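PDB 3EUR: uncharacterized protein from Bacteroides fragilis, which is of unknown function but adopts a thioredoxin-like fold, which suggests a role in thiol-disulfide chemistry or a related redox process. Local coordinates for residues N5-A11 with N123-K129; Y33-N39 with I114-L120; I73-E77 with L101-N105; T15-D19 with T94-E100; K10-F14 with G24-Q28. All coordinates share one frame; numbering follows the deposited sequence.

Contact 1: N5-A11 with N123-K129; sequences NRLGTKA and NKTVLLK
Asn-5 turns its carbonyl onto Val-126, O to CG2 3.5 Å, and the extended chain of Lys-129 runs past the same oxygen; buried here, Asn-5 O has no hydrogen-bonding partner in the model. A type II turn follows from Arg-6 to Thr-9, in which Arg-6 O accepts from both Thr-9 N and Thr-9 OG1. In the conformer given, Leu-7 CD2 lies near Leu-127 O. Gly-8 N then donates to Val-126 O (2.9 Å), while its backbone rests on Thr-125 CG2. Thr-9 O accepts from Val-126 N (2.9 Å); with CG1 anti to the backbone N (chi1 176°), Val-126 CG2 lies beside that N and falls 3.4 Å from Thr-9 O. Beyond the single bridge of Lys-10 with Thr-125, Ala-11 N donates to Lys-124 O (2.9 Å). The N-terminal loop is thus bonded to the start of the outermost strand 126-131 and the turn before it; the strand's bulge at Leu-127 and Leu-128 pairs with Leu-119 of strand 116-120, and the Leu-128 side chain meets helix 133-141.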
# COMPACT_ATOMS: atom_id res chain seq x y z
N ASN A 5 4.86 13.57 1.24
CA ASN A 5 3.83 12.84 0.54
C ASN A 5 2.59 13.72 0.32
O ASN A 5 1.52 13.18 0.10
CB ASN A 5 3.48 11.53 1.23
CG ASN A 5 4.72 10.73 1.56
OD1 ASN A 5 5.01 10.42 2.77
ND2 ASN A 5 5.43 10.38 0.57
N ARG A 6 2.73 15.05 0.24
CA ARG A 6 1.59 15.87 -0.00
C ARG A 6 1.08 15.71 -1.43
O ARG A 6 1.82 15.31 -2.37
CB ARG A 6 1.80 17.29 0.41
CG ARG A 6 2.49 18.09 -0.54
CD ARG A 6 2.69 19.57 -0.09
NE ARG A 6 1.42 20.14 0.30
CZ ARG A 6 0.99 20.48 1.54
NH1 ARG A 6 -0.25 20.85 1.72
NH2 ARG A 6 1.77 20.45 2.58
N LEU A 7 -0.20 16.01 -1.63
CA LEU A 7 -0.83 15.95 -2.93
C LEU A 7 0.02 16.60 -3.99
O LEU A 7 0.50 17.71 -3.81
CB LEU A 7 -2.20 16.61 -2.98
CG LEU A 7 -3.28 15.87 -2.21
CD1 LEU A 7 -4.50 16.78 -2.02
CD2 LEU A 7 -3.69 14.59 -2.96
N GLY A 8 0.18 15.91 -5.11
CA GLY A 8 0.84 16.47 -6.24
C GLY A 8 2.35 16.49 -6.19
O GLY A 8 3.01 17.06 -7.06
N THR A 9 2.92 15.86 -5.18
CA THR A 9 4.36 15.68 -5.04
C THR A 9 4.70 14.19 -5.07
O THR A 9 3.82 13.35 -4.97
CB THR A 9 4.90 16.33 -3.75
OG1 THR A 9 4.52 15.56 -2.61
CG2 THR A 9 4.42 17.79 -3.65
N LYS A 10 5.96 13.86 -5.29
CA LYS A 10 6.37 12.47 -5.42
C LYS A 10 6.43 11.83 -4.03
O LYS A 10 7.10 12.34 -3.14
CB LYS A 10 7.73 12.38 -6.12
CG LYS A 10 8.12 11.02 -6.62
CD LYS A 10 9.46 11.01 -7.35
CE LYS A 10 9.70 9.68 -8.05
NZ LYS A 10 10.90 9.73 -8.96
N ALA A 11 5.76 10.70 -3.87
CA ALA A 11 5.81 9.95 -2.63
C ALA A 11 7.25 9.57 -2.32
O ALA A 11 8.04 9.34 -3.24
CB ALA A 11 4.95 8.69 -2.76
N ASN A 123 4.28 7.86 -12.10
CA ASN A 123 5.54 8.46 -11.63
C ASN A 123 5.65 8.51 -10.13
O ASN A 123 6.57 9.08 -9.60
CB ASN A 123 5.71 9.85 -12.21
CG ASN A 123 5.64 9.88 -13.72
OD1 ASN A 123 4.90 10.74 -14.31
ND2 ASN A 123 6.37 9.06 -14.36
N LYS A 124 4.66 7.96 -9.43
CA LYS A 124 4.58 7.98 -7.96
C LYS A 124 4.22 9.37 -7.41
O LYS A 124 4.40 9.60 -6.21
CB LYS A 124 5.79 7.37 -7.27
CG LYS A 124 6.15 6.00 -7.85
CD LYS A 124 5.04 4.96 -7.77
CE LYS A 124 5.40 3.61 -8.35
NZ LYS A 124 5.56 3.61 -9.82
N THR A 125 3.64 10.20 -8.24
CA THR A 125 3.04 11.45 -7.76
C THR A 125 1.77 11.10 -6.97
O THR A 125 0.96 10.29 -7.41
CB THR A 125 2.71 12.38 -8.92
OG1 THR A 125 3.90 12.66 -9.64
CG2 THR A 125 2.06 13.71 -8.47
N VAL A 126 1.59 11.76 -5.83
CA VAL A 126 0.47 11.53 -4.97
C VAL A 126 -0.80 12.12 -5.57
O VAL A 126 -0.92 13.32 -5.72
CB VAL A 126 0.71 12.07 -3.54
CG1 VAL A 126 -0.53 11.91 -2.68
CG2 VAL A 126 1.91 11.42 -2.92
N LEU A 127 -1.75 11.24 -5.89
CA LEU A 127 -3.10 11.58 -6.33
C LEU A 127 -4.05 11.70 -5.16
O LEU A 127 -4.96 12.56 -5.18
CB LEU A 127 -3.61 10.57 -7.33
CG LEU A 127 -2.79 10.35 -8.61
CD1 LEU A 127 -3.38 9.25 -9.43
CD2 LEU A 127 -2.61 11.66 -9.36
N LEU A 128 -3.94 10.83 -4.16
CA LEU A 128 -4.72 10.90 -2.94
C LEU A 128 -3.78 10.52 -1.79
O LEU A 128 -3.07 9.54 -1.86
CB LEU A 128 -5.90 9.95 -2.92
CG LEU A 128 -6.98 10.12 -3.94
CD1 LEU A 128 -7.92 8.91 -3.95
CD2 LEU A 128 -7.76 11.42 -3.68
N LYS A 129 -3.76 11.36 -0.75
CA LYS A 129 -3.01 11.15 0.46
C LYS A 129 -3.93 10.67 1.59
O LYS A 129 -4.87 11.38 1.93
CB LYS A 129 -2.30 12.45 0.88
CG LYS A 129 -1.69 12.31 2.29
CD LYS A 129 -0.84 13.50 2.69
CE LYS A 129 -0.11 13.27 3.99
NZ LYS A 129 0.80 14.44 4.34

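Contact 2: Y33-N39 with I114-L120; sequences YTLLFIN and IPTLYLL
In one of its two modelled conformers Ile-114 crosses Ile-38 at about a right angle, and its CG2 lies against the backbone of Asn-39. A cis peptide bond leads into Pro-115, as in thioredoxin folds, and the proline CB meets the edge of the Phe-37 ring in plane, 3.9 Å from CE1. Thr-116 begins the antiparallel pairing: its N donates to Ile-38 O and its O accepts from Ile-38 N at 2.9 Å. Leu-117, in a non-hydrogen-bonded pair with Phe-37, has CG anti to its carbonyl carbon (chi1 -62°) and reaches back with CD2 to within 3.8 Å of Phe-37 CB. Tyr-118 exchanges two bonds with Leu-36, and its ring carbon CE2 stands 4.1 Å from Ile-38 CD1. Leu-119 faces Leu-35, CD1 to CD1 4.2 Å, on the side that helices 44-55 and 133-141 cover. Leu-120 ends the ladder, its N donating to Thr-34 O at 2.8 Å. In this antiparallel pairing of two strands distant in sequence, six backbone bonds thus satisfy the polar groups of three hydrogen-bonded pairs in the protein interior, and both faces are lined mainly by hydrocarbon.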
# COMPACT_ATOMS: atom_id res chain seq x y z
N TYR A 33 -1.36 3.06 -11.94
CA TYR A 33 -1.75 3.53 -10.60
C TYR A 33 -1.19 2.57 -9.59
O TYR A 33 -1.43 1.35 -9.69
CB TYR A 33 -3.29 3.54 -10.43
CG TYR A 33 -3.99 4.45 -11.37
CD1 TYR A 33 -4.26 5.77 -11.02
CD2 TYR A 33 -4.43 4.02 -12.60
CE1 TYR A 33 -4.95 6.60 -11.88
CE2 TYR A 33 -5.10 4.84 -13.46
CZ TYR A 33 -5.38 6.14 -13.12
OH TYR A 33 -6.05 6.97 -13.96
N THR A 34 -0.52 3.08 -8.55
CA THR A 34 -0.14 2.28 -7.42
C THR A 34 -1.05 2.64 -6.24
O THR A 34 -1.17 3.82 -5.90
CB THR A 34 1.34 2.47 -7.01
OG1 THR A 34 2.19 2.04 -8.05
CG2 THR A 34 1.68 1.76 -5.75
N LEU A 35 -1.68 1.64 -5.64
CA LEU A 35 -2.41 1.83 -4.41
C LEU A 35 -1.53 1.32 -3.27
O LEU A 35 -1.34 0.12 -3.13
CB LEU A 35 -3.75 1.11 -4.44
CG LEU A 35 -4.68 1.37 -3.25
CD1 LEU A 35 -4.97 2.87 -3.07
CD2 LEU A 35 -6.00 0.59 -3.49
N LEU A 36 -0.89 2.27 -2.59
CA LEU A 36 -0.01 1.96 -1.50
C LEU A 36 -0.84 1.80 -0.22
O LEU A 36 -1.56 2.70 0.16
CB LEU A 36 1.02 3.11 -1.34
CG LEU A 36 2.00 2.99 -0.17
CD1 LEU A 36 2.90 1.78 -0.35
CD2 LEU A 36 2.83 4.23 -0.05
N PHE A 37 -0.73 0.62 0.36
CA PHE A 37 -1.54 0.20 1.48
C PHE A 37 -0.64 -0.08 2.68
O PHE A 37 -0.04 -1.14 2.75
CB PHE A 37 -2.38 -1.00 1.03
CG PHE A 37 -3.14 -1.73 2.12
CD1 PHE A 37 -3.58 -1.14 3.30
CD2 PHE A 37 -3.52 -3.05 1.89
CE1 PHE A 37 -4.28 -1.87 4.23
CE2 PHE A 37 -4.22 -3.77 2.83
CZ PHE A 37 -4.62 -3.17 3.99
N ILE A 38 -0.52 0.88 3.59
CA ILE A 38 0.34 0.75 4.78
C ILE A 38 -0.48 0.08 5.84
O ILE A 38 -1.54 0.56 6.19
CB ILE A 38 0.88 2.10 5.25
CG1 ILE A 38 1.47 2.91 4.10
CG2 ILE A 38 1.86 1.88 6.38
CD1 ILE A 38 1.92 4.33 4.46
N ASN A 39 -0.02 -1.06 6.36
CA ASN A 39 -0.89 -1.93 7.18
C ASN A 39 -0.08 -2.49 8.32
O ASN A 39 1.15 -2.60 8.24
CB ASN A 39 -1.44 -3.04 6.30
CG ASN A 39 -0.38 -3.93 5.79
OD1 ASN A 39 0.16 -3.75 4.67
ND2 ASN A 39 0.00 -4.85 6.58
N ILE A 114 -2.56 4.15 10.72
CA ILE A 114 -2.59 2.87 9.93
C ILE A 114 -3.83 2.08 10.31
O ILE A 114 -4.18 2.05 11.50
CB ILE A 114 -1.37 1.96 10.26
CG1 ILE A 114 -0.17 2.40 9.44
CG2 ILE A 114 -1.68 0.41 9.97
CD1 ILE A 114 -0.31 3.74 8.77
N PRO A 115 -4.55 1.45 9.37
CA PRO A 115 -4.19 1.35 7.95
C PRO A 115 -4.48 2.60 7.18
O PRO A 115 -5.40 3.28 7.42
CB PRO A 115 -5.13 0.25 7.45
CG PRO A 115 -6.28 0.35 8.31
CD PRO A 115 -5.75 0.66 9.64
N THR A 116 -3.60 2.87 6.21
CA THR A 116 -3.70 4.06 5.37
C THR A 116 -3.38 3.78 3.91
O THR A 116 -2.48 3.01 3.56
CB THR A 116 -2.77 5.18 5.88
OG1 THR A 116 -2.72 5.15 7.32
CG2 THR A 116 -3.28 6.54 5.43
N LEU A 117 -4.14 4.44 3.04
CA LEU A 117 -4.01 4.34 1.60
C LEU A 117 -3.48 5.61 0.98
O LEU A 117 -3.89 6.70 1.32
CB LEU A 117 -5.38 4.04 0.97
CG LEU A 117 -6.05 2.74 1.37
CD1 LEU A 117 -7.46 2.69 0.76
CD2 LEU A 117 -5.26 1.53 0.91
N TYR A 118 -2.57 5.43 0.02
CA TYR A 118 -2.17 6.49 -0.91
C TYR A 118 -2.42 5.99 -2.32
O TYR A 118 -2.07 4.87 -2.63
CB TYR A 118 -0.67 6.85 -0.79
CG TYR A 118 -0.27 7.54 0.47
CD1 TYR A 118 0.07 8.89 0.42
CD2 TYR A 118 -0.28 6.91 1.67
CE1 TYR A 118 0.46 9.58 1.53
CE2 TYR A 118 0.09 7.62 2.87
CZ TYR A 118 0.42 8.97 2.74
OH TYR A 118 0.79 9.70 3.88
N LEU A 119 -2.99 6.84 -3.17
CA LEU A 119 -3.11 6.54 -4.59
C LEU A 119 -2.08 7.36 -5.32
O LEU A 119 -2.02 8.58 -5.17
CB LEU A 119 -4.52 6.83 -5.10
CG LEU A 119 -4.77 6.42 -6.57
CD1 LEU A 119 -4.77 4.96 -6.76
CD2 LEU A 119 -6.07 7.07 -7.09
N LEU A 120 -1.23 6.66 -6.09
CA LEU A 120 -0.09 7.26 -6.78
C LEU A 120 -0.21 7.03 -8.29
O LEU A 120 -0.71 5.97 -8.72
CB LEU A 120 1.21 6.61 -6.30
CG LEU A 120 1.42 6.51 -4.81
CD1 LEU A 120 2.74 5.79 -4.48
CD2 LEU A 120 1.36 7.84 -4.10

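Contact 3: I73-E77 with L101-N105; sequences IYPDE and LVIKN
Lys-104 reaches from helix 102-105 to two carboxylates in the loop that follows strand 68-74. Its NZ donates to Asp-76 OD1 at 2.8 Å and to Glu-77 OE2 at 2.7 Å, a salt-bridge network. The two approaches differ: Asp-76 OD1 is met from above its carboxylate plane, 40° out of it, whereas Glu-77 OE2 is met on the syn side. Bends at chi3 (105°) and chi4 (142°) turn the lysine chain toward the acids, and CD passes 3.2 Å from Pro-75 O. That carbonyl accepts a hydrogen bond from water 1 (2.7 Å), and the same water accepts from Lys-104 N, bridging the backbones. Asp-76 OD2 accepts from Asn-40 ND2. Leu-101 is at the N-cap position, and the first helical N-H groups, of Val-102 and Ile-103, donate to Asp-98 OD1 and OD2. Beside the charged groups, Leu-101 lays CD2 3.4 Å from Asp-76 O and CD1 against Glu-77 CG, while Ile-73 CG1 meets Ile-103 CD1 at 3.9 Å. Two negative groups beside one lysine should favour its protonated form, and the lysine would offset the repulsion between the acids. Charge pairing, a water bridge and apolar contacts tie this loop to the helix.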
# COMPACT_ATOMS: atom_id res chain seq x y z
N ILE A 73 2.50 -2.55 2.42
CA ILE A 73 3.75 -2.39 3.14
C ILE A 73 3.52 -2.41 4.63
O ILE A 73 2.72 -1.61 5.16
CB ILE A 73 4.51 -1.11 2.71
CG1 ILE A 73 5.88 -0.99 3.40
CG2 ILE A 73 3.78 0.18 2.92
CD1 ILE A 73 6.87 -2.15 3.06
N TYR A 74 4.25 -3.28 5.30
CA TYR A 74 4.26 -3.38 6.74
C TYR A 74 5.47 -2.68 7.29
O TYR A 74 6.60 -3.06 6.97
CB TYR A 74 4.30 -4.86 7.12
CG TYR A 74 4.43 -5.11 8.60
CD1 TYR A 74 3.45 -4.78 9.47
CD2 TYR A 74 5.50 -5.79 9.12
CE1 TYR A 74 3.57 -5.02 10.82
CE2 TYR A 74 5.63 -6.01 10.49
CZ TYR A 74 4.65 -5.65 11.32
OH TYR A 74 4.76 -5.89 12.68
N PRO A 75 5.28 -1.62 8.13
CA PRO A 75 6.42 -0.79 8.54
C PRO A 75 6.95 -1.09 9.94
O PRO A 75 7.83 -0.39 10.41
CB PRO A 75 5.83 0.59 8.53
CG PRO A 75 4.43 0.36 9.02
CD PRO A 75 4.00 -0.91 8.37
N ASP A 76 6.35 -2.03 10.61
CA ASP A 76 6.67 -2.31 12.04
C ASP A 76 7.54 -3.57 12.21
O ASP A 76 8.08 -4.09 11.25
CB ASP A 76 5.39 -2.41 12.84
CG ASP A 76 4.62 -1.09 12.90
OD1 ASP A 76 5.27 -0.04 12.92
OD2 ASP A 76 3.37 -1.15 12.87
N GLU A 77 7.71 -4.04 13.46
CA GLU A 77 8.78 -5.02 13.84
C GLU A 77 8.39 -6.48 13.88
O GLU A 77 9.28 -7.36 14.00
CB GLU A 77 9.32 -4.69 15.26
CG GLU A 77 9.98 -3.34 15.34
CD GLU A 77 8.98 -2.21 15.50
OE1 GLU A 77 7.76 -2.49 15.61
OE2 GLU A 77 9.42 -1.05 15.50
N LEU A 101 13.28 -1.07 8.78
CA LEU A 101 12.45 -0.09 9.49
C LEU A 101 12.77 1.36 9.10
O LEU A 101 12.78 2.28 9.92
CB LEU A 101 12.60 -0.27 11.01
CG LEU A 101 12.33 -1.70 11.47
CD1 LEU A 101 12.69 -1.80 12.98
CD2 LEU A 101 10.89 -2.15 11.22
N VAL A 102 13.00 1.58 7.83
CA VAL A 102 13.34 2.88 7.30
C VAL A 102 12.19 3.88 7.37
O VAL A 102 12.36 5.04 7.72
CB VAL A 102 13.98 2.74 5.92
CG1 VAL A 102 14.34 4.08 5.39
CG2 VAL A 102 15.22 1.81 5.95
N ILE A 103 10.99 3.43 7.02
CA ILE A 103 9.85 4.32 7.06
C ILE A 103 9.67 4.90 8.46
O ILE A 103 9.49 6.11 8.60
CB ILE A 103 8.55 3.63 6.56
CG1 ILE A 103 8.65 3.26 5.06
CG2 ILE A 103 7.36 4.51 6.84
CD1 ILE A 103 7.60 2.29 4.59
N LYS A 104 9.75 4.04 9.47
CA LYS A 104 9.67 4.53 10.85
C LYS A 104 10.87 5.37 11.21
O LYS A 104 10.74 6.51 11.72
CB LYS A 104 9.75 3.34 11.78
CG LYS A 104 8.53 2.66 11.91
CD LYS A 104 8.64 1.46 12.95
CE LYS A 104 7.99 1.75 14.23
NZ LYS A 104 7.32 0.52 14.78
N ASN A 105 12.07 4.84 10.98
CA ASN A 105 13.26 5.50 11.56
C ASN A 105 13.57 6.83 10.91
O ASN A 105 14.03 7.77 11.57
CB ASN A 105 14.51 4.63 11.47
CG ASN A 105 14.45 3.38 12.38
OD1 ASN A 105 13.56 3.23 13.24
ND2 ASN A 105 15.38 2.46 12.15
O HOH W 1 9.57 1.28 9.12

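Contact 4: T15-D19 with T94-E100; sequences TYTLD and TNGYDKE
The Thr-17 side chain lies over one face of the Tyr-97 ring. Its CB stands there in a CH-pi contact, 3.9 Å from the centroid. OG1 beside the backbone N (chi1 -56°) leaves CG2 anti to it, and that methyl continues along the ring to the phenol, 3.4 Å from Tyr-97 OH. The other branch, OG1, contacts Lys-99 CB, shares a hydrogen bond with water 2 at 2.8 Å and also bonds to Lys-23 NZ. Water 2 in addition accepts from Lys-99 N and lies within hydrogen-bonding distance of Thr-15 O and Glu-100 OE1. Beneath the side chains, Thr-17 and Tyr-97 form an antiparallel hydrogen-bonded pair, Thr-17 N to Tyr-97 O and Tyr-97 N to Thr-17 O both 2.9 Å. Next to this pair Gly-96 CA comes 3.1 Å from Thr-17 O. Thr-94 CG2 touches both Leu-18 CD2 (3.8 Å) and the Tyr-16 ring, and water 4 bridges Asp-19 N to Asn-95 O. Water 3 similarly joins Leu-18 O to Tyr-97 OH. The short strand axes stand 109° apart, so the pairing is brief. Strand 15-18 nevertheless links strand 94-97 to strand 23-25, while strand 68-74 flanks 94-97 on its other side and Trp-82 meets the Tyr-97 ring.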
# COMPACT_ATOMS: atom_id res chain seq x y z
N THR A 15 12.48 0.70 0.33
CA THR A 15 12.72 -0.68 -0.03
C THR A 15 11.80 -1.62 0.74
O THR A 15 11.69 -1.55 1.96
CB THR A 15 14.17 -1.09 0.22
OG1 THR A 15 15.02 -0.30 -0.59
CG2 THR A 15 14.40 -2.59 -0.13
N TYR A 16 11.13 -2.48 0.04
CA TYR A 16 10.33 -3.53 0.62
C TYR A 16 10.96 -4.89 0.36
O TYR A 16 11.70 -5.06 -0.61
CB TYR A 16 8.88 -3.49 0.10
CG TYR A 16 8.69 -3.73 -1.35
CD1 TYR A 16 8.64 -4.99 -1.87
CD2 TYR A 16 8.59 -2.66 -2.25
CE1 TYR A 16 8.49 -5.21 -3.21
CE2 TYR A 16 8.45 -2.89 -3.59
CZ TYR A 16 8.41 -4.16 -4.07
OH TYR A 16 8.28 -4.37 -5.42
N THR A 17 10.65 -5.81 1.24
CA THR A 17 11.09 -7.20 1.12
C THR A 17 9.84 -8.08 1.05
O THR A 17 8.92 -7.94 1.87
CB THR A 17 11.96 -7.60 2.34
OG1 THR A 17 13.05 -6.69 2.46
CG2 THR A 17 12.50 -8.98 2.22
N LEU A 18 9.79 -8.99 0.08
CA LEU A 18 8.68 -9.93 -0.03
C LEU A 18 8.94 -11.13 0.85
O LEU A 18 10.07 -11.33 1.36
CB LEU A 18 8.49 -10.38 -1.48
CG LEU A 18 8.30 -9.28 -2.51
CD1 LEU A 18 8.17 -9.86 -3.92
CD2 LEU A 18 7.06 -8.44 -2.15
N ASP A 19 7.91 -11.93 1.07
CA ASP A 19 8.09 -13.19 1.78
C ASP A 19 9.17 -14.09 1.20
O ASP A 19 9.84 -14.80 1.94
CB ASP A 19 6.78 -13.96 1.85
CG ASP A 19 6.94 -15.29 2.59
OD1 ASP A 19 7.10 -15.30 3.84
OD2 ASP A 19 6.88 -16.31 1.88
N THR A 94 1.11 -7.03 -4.19
CA THR A 94 2.52 -7.13 -3.84
C THR A 94 2.63 -6.79 -2.36
O THR A 94 2.33 -5.67 -1.97
CB THR A 94 3.33 -6.21 -4.72
OG1 THR A 94 3.12 -6.55 -6.11
CG2 THR A 94 4.84 -6.33 -4.36
N ASN A 95 2.99 -7.78 -1.54
CA ASN A 95 2.88 -7.69 -0.12
C ASN A 95 4.27 -7.75 0.51
O ASN A 95 4.89 -8.79 0.48
CB ASN A 95 1.95 -8.84 0.34
CG ASN A 95 0.55 -8.81 -0.38
OD1 ASN A 95 -0.13 -7.77 -0.31
ND2 ASN A 95 0.10 -9.96 -1.03
N GLY A 96 4.77 -6.63 1.03
CA GLY A 96 6.11 -6.57 1.55
C GLY A 96 6.20 -5.98 2.94
O GLY A 96 5.25 -5.42 3.46
N TYR A 97 7.37 -6.13 3.52
CA TYR A 97 7.72 -5.51 4.80
C TYR A 97 8.96 -4.65 4.67
O TYR A 97 9.77 -4.80 3.76
CB TYR A 97 7.86 -6.57 5.91
CG TYR A 97 8.97 -7.56 5.70
CD1 TYR A 97 10.23 -7.37 6.29
CD2 TYR A 97 8.78 -8.72 4.96
CE1 TYR A 97 11.26 -8.33 6.13
CE2 TYR A 97 9.79 -9.67 4.83
CZ TYR A 97 11.01 -9.46 5.42
OH TYR A 97 11.99 -10.43 5.26
N ASP A 98 9.10 -3.75 5.62
CA ASP A 98 10.20 -2.82 5.67
C ASP A 98 11.28 -3.38 6.58
O ASP A 98 11.29 -3.16 7.80
CB ASP A 98 9.66 -1.50 6.22
CG ASP A 98 10.68 -0.36 6.22
OD1 ASP A 98 11.89 -0.61 6.02
OD2 ASP A 98 10.23 0.77 6.53
N LYS A 99 12.18 -4.16 5.99
CA LYS A 99 13.12 -4.94 6.78
C LYS A 99 13.93 -4.09 7.72
O LYS A 99 14.09 -4.45 8.89
CB LYS A 99 14.06 -5.74 5.87
CG LYS A 99 15.02 -6.66 6.70
CD LYS A 99 15.75 -7.67 5.89
CE LYS A 99 16.82 -8.37 6.78
NZ LYS A 99 17.99 -8.89 6.01
N GLU A 100 14.45 -3.00 7.21
CA GLU A 100 15.33 -2.13 7.96
C GLU A 100 14.61 -1.09 8.83
O GLU A 100 15.25 -0.27 9.48
CB GLU A 100 16.19 -1.39 6.94
CG GLU A 100 16.68 -2.26 5.70
CD GLU A 100 15.60 -2.51 4.57
OE1 GLU A 100 14.47 -2.00 4.68
OE2 GLU A 100 15.87 -3.24 3.56
O HOH W 2 12.83 -3.96 3.11
O HOH W 3 11.40 -12.46 3.63
O HOH W 4 5.22 -11.41 -0.01

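Contact 5: K10-F14 with G24-Q28; sequences KALNF and GTLYQ
Tyr-27 is sandwiched between Asn-13 and Lys-10. Asn-13 CG is anti to the backbone N (chi1 -161°), which lays the amide over one face of the ring with the planes 6° apart, and CB sits over the centre of that face, 3.5 Å from the centroid. Over the opposite face the extended lysine brings CE to 3.5 Å from the centroid and NZ to 4.1 Å, a CH-pi and a cation-pi contact. At the ring's edge Tyr-27 OH donates to Ala-11 O at 2.6 Å. In turn, Tyr-27 N donates to Asn-13 OD1 (3.0 Å) from above the amide plane, and Leu-26 N donates to Phe-14 O (3.0 Å). Leu-26 CB rests over the Phe-14 ring. Further out, Asn-13 ND2 and Thr-25 OG1 share water 5, and Thr-25 OG1 accepts from Gln-28 N in an ST motif at the bend after strand 23-25. The contact joins the loop before strand 15-18 to the end of strand 23-25, with Leu-26 reaching strands 68-74 (Leu-71) and 116-120 (Leu-120).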
# COMPACT_ATOMS: atom_id res chain seq x y z
N LYS A 10 5.96 13.86 -5.29
CA LYS A 10 6.37 12.47 -5.42
C LYS A 10 6.43 11.83 -4.03
O LYS A 10 7.10 12.34 -3.14
CB LYS A 10 7.73 12.38 -6.12
CG LYS A 10 8.12 11.02 -6.62
CD LYS A 10 9.46 11.01 -7.35
CE LYS A 10 9.70 9.68 -8.05
NZ LYS A 10 10.90 9.73 -8.96
N ALA A 11 5.76 10.70 -3.87
CA ALA A 11 5.81 9.95 -2.63
C ALA A 11 7.25 9.57 -2.32
O ALA A 11 8.04 9.34 -3.24
CB ALA A 11 4.95 8.69 -2.76
N LEU A 12 7.56 9.42 -1.04
CA LEU A 12 8.89 9.03 -0.63
C LEU A 12 9.19 7.58 -0.96
O LEU A 12 8.37 6.69 -0.76
CB LEU A 12 9.08 9.26 0.86
CG LEU A 12 9.43 10.66 1.26
CD1 LEU A 12 10.92 10.94 0.95
CD2 LEU A 12 8.47 11.69 0.88
N ASN A 13 10.39 7.30 -1.49
CA ASN A 13 10.77 5.95 -1.81
C ASN A 13 11.09 5.15 -0.58
O ASN A 13 11.39 5.70 0.51
CB ASN A 13 12.00 5.99 -2.70
CG ASN A 13 12.26 4.73 -3.48
OD1 ASN A 13 11.36 3.94 -3.71
ND2 ASN A 13 13.51 4.60 -4.00
N PHE A 14 11.05 3.82 -0.73
CA PHE A 14 11.47 2.88 0.29
C PHE A 14 11.71 1.54 -0.36
O PHE A 14 11.17 1.27 -1.42
CB PHE A 14 10.43 2.80 1.43
CG PHE A 14 9.09 2.34 0.96
CD1 PHE A 14 8.78 1.00 0.82
CD2 PHE A 14 8.12 3.27 0.59
CE1 PHE A 14 7.56 0.59 0.33
CE2 PHE A 14 6.90 2.83 0.11
CZ PHE A 14 6.64 1.53 -0.01
N GLY A 24 12.56 -4.92 -3.52
CA GLY A 24 12.21 -3.94 -4.51
C GLY A 24 11.95 -2.63 -3.87
O GLY A 24 11.96 -2.55 -2.65
N THR A 25 11.82 -1.59 -4.68
CA THR A 25 11.53 -0.29 -4.16
C THR A 25 10.22 0.25 -4.71
O THR A 25 9.76 -0.12 -5.79
CB THR A 25 12.66 0.72 -4.44
OG1 THR A 25 12.60 1.06 -5.82
CG2 THR A 25 14.05 0.16 -4.05
N LEU A 26 9.67 1.24 -4.03
CA LEU A 26 8.48 1.94 -4.58
C LEU A 26 8.75 2.47 -5.98
O LEU A 26 7.96 2.31 -6.90
CB LEU A 26 8.01 3.03 -3.63
CG LEU A 26 6.79 3.84 -4.12
CD1 LEU A 26 5.53 2.98 -4.23
CD2 LEU A 26 6.58 5.07 -3.26
N TYR A 27 9.90 3.12 -6.16
CA TYR A 27 10.14 3.81 -7.41
C TYR A 27 10.34 2.82 -8.57
O TYR A 27 10.12 3.17 -9.71
CB TYR A 27 11.33 4.79 -7.31
CG TYR A 27 11.04 6.03 -6.51
CD1 TYR A 27 9.84 6.26 -5.86
CD2 TYR A 27 12.02 7.00 -6.40
CE1 TYR A 27 9.62 7.42 -5.14
CE2 TYR A 27 11.80 8.17 -5.69
CZ TYR A 27 10.61 8.36 -5.03
OH TYR A 27 10.46 9.51 -4.30
N GLN A 28 10.75 1.60 -8.26
CA GLN A 28 10.92 0.55 -9.26
C GLN A 28 9.60 -0.20 -9.60
O GLN A 28 9.63 -1.05 -10.47
CB GLN A 28 11.92 -0.47 -8.77
CG GLN A 28 13.35 0.03 -8.62
CD GLN A 28 14.20 -0.88 -7.75
OE1 GLN A 28 13.74 -1.91 -7.26
NE2 GLN A 28 15.44 -0.50 -7.54
O HOH W 5 14.56 2.92 -6.26
O HOH W 6 12.60 9.12 -1.80

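The five contacts all reach one mixed sheet. Contact 2 is the most central, its centre about 4 Å from that of the chain, and contact 1 adjoins it through strand 126-131, with Leu-127 N 2.8 Å from Leu-119 O. On the other side, contact 3 meets contact 2 where Phe-37 O lies 2.9 Å from Ile-73 N. Contacts 3 and 4 are about 9 Å apart between centres and are joined by Asp-98 OD2, 2.8 Å from Ile-103 N. Contact 5 shares Lys-10 and Ala-11 with contact 1; its Phe-14 packs on Leu-36 of contact 2 and on Ile-73 and Ile-103 of contact 3. Contacts 1 and 4 lie farthest apart, about 21 Å between centres.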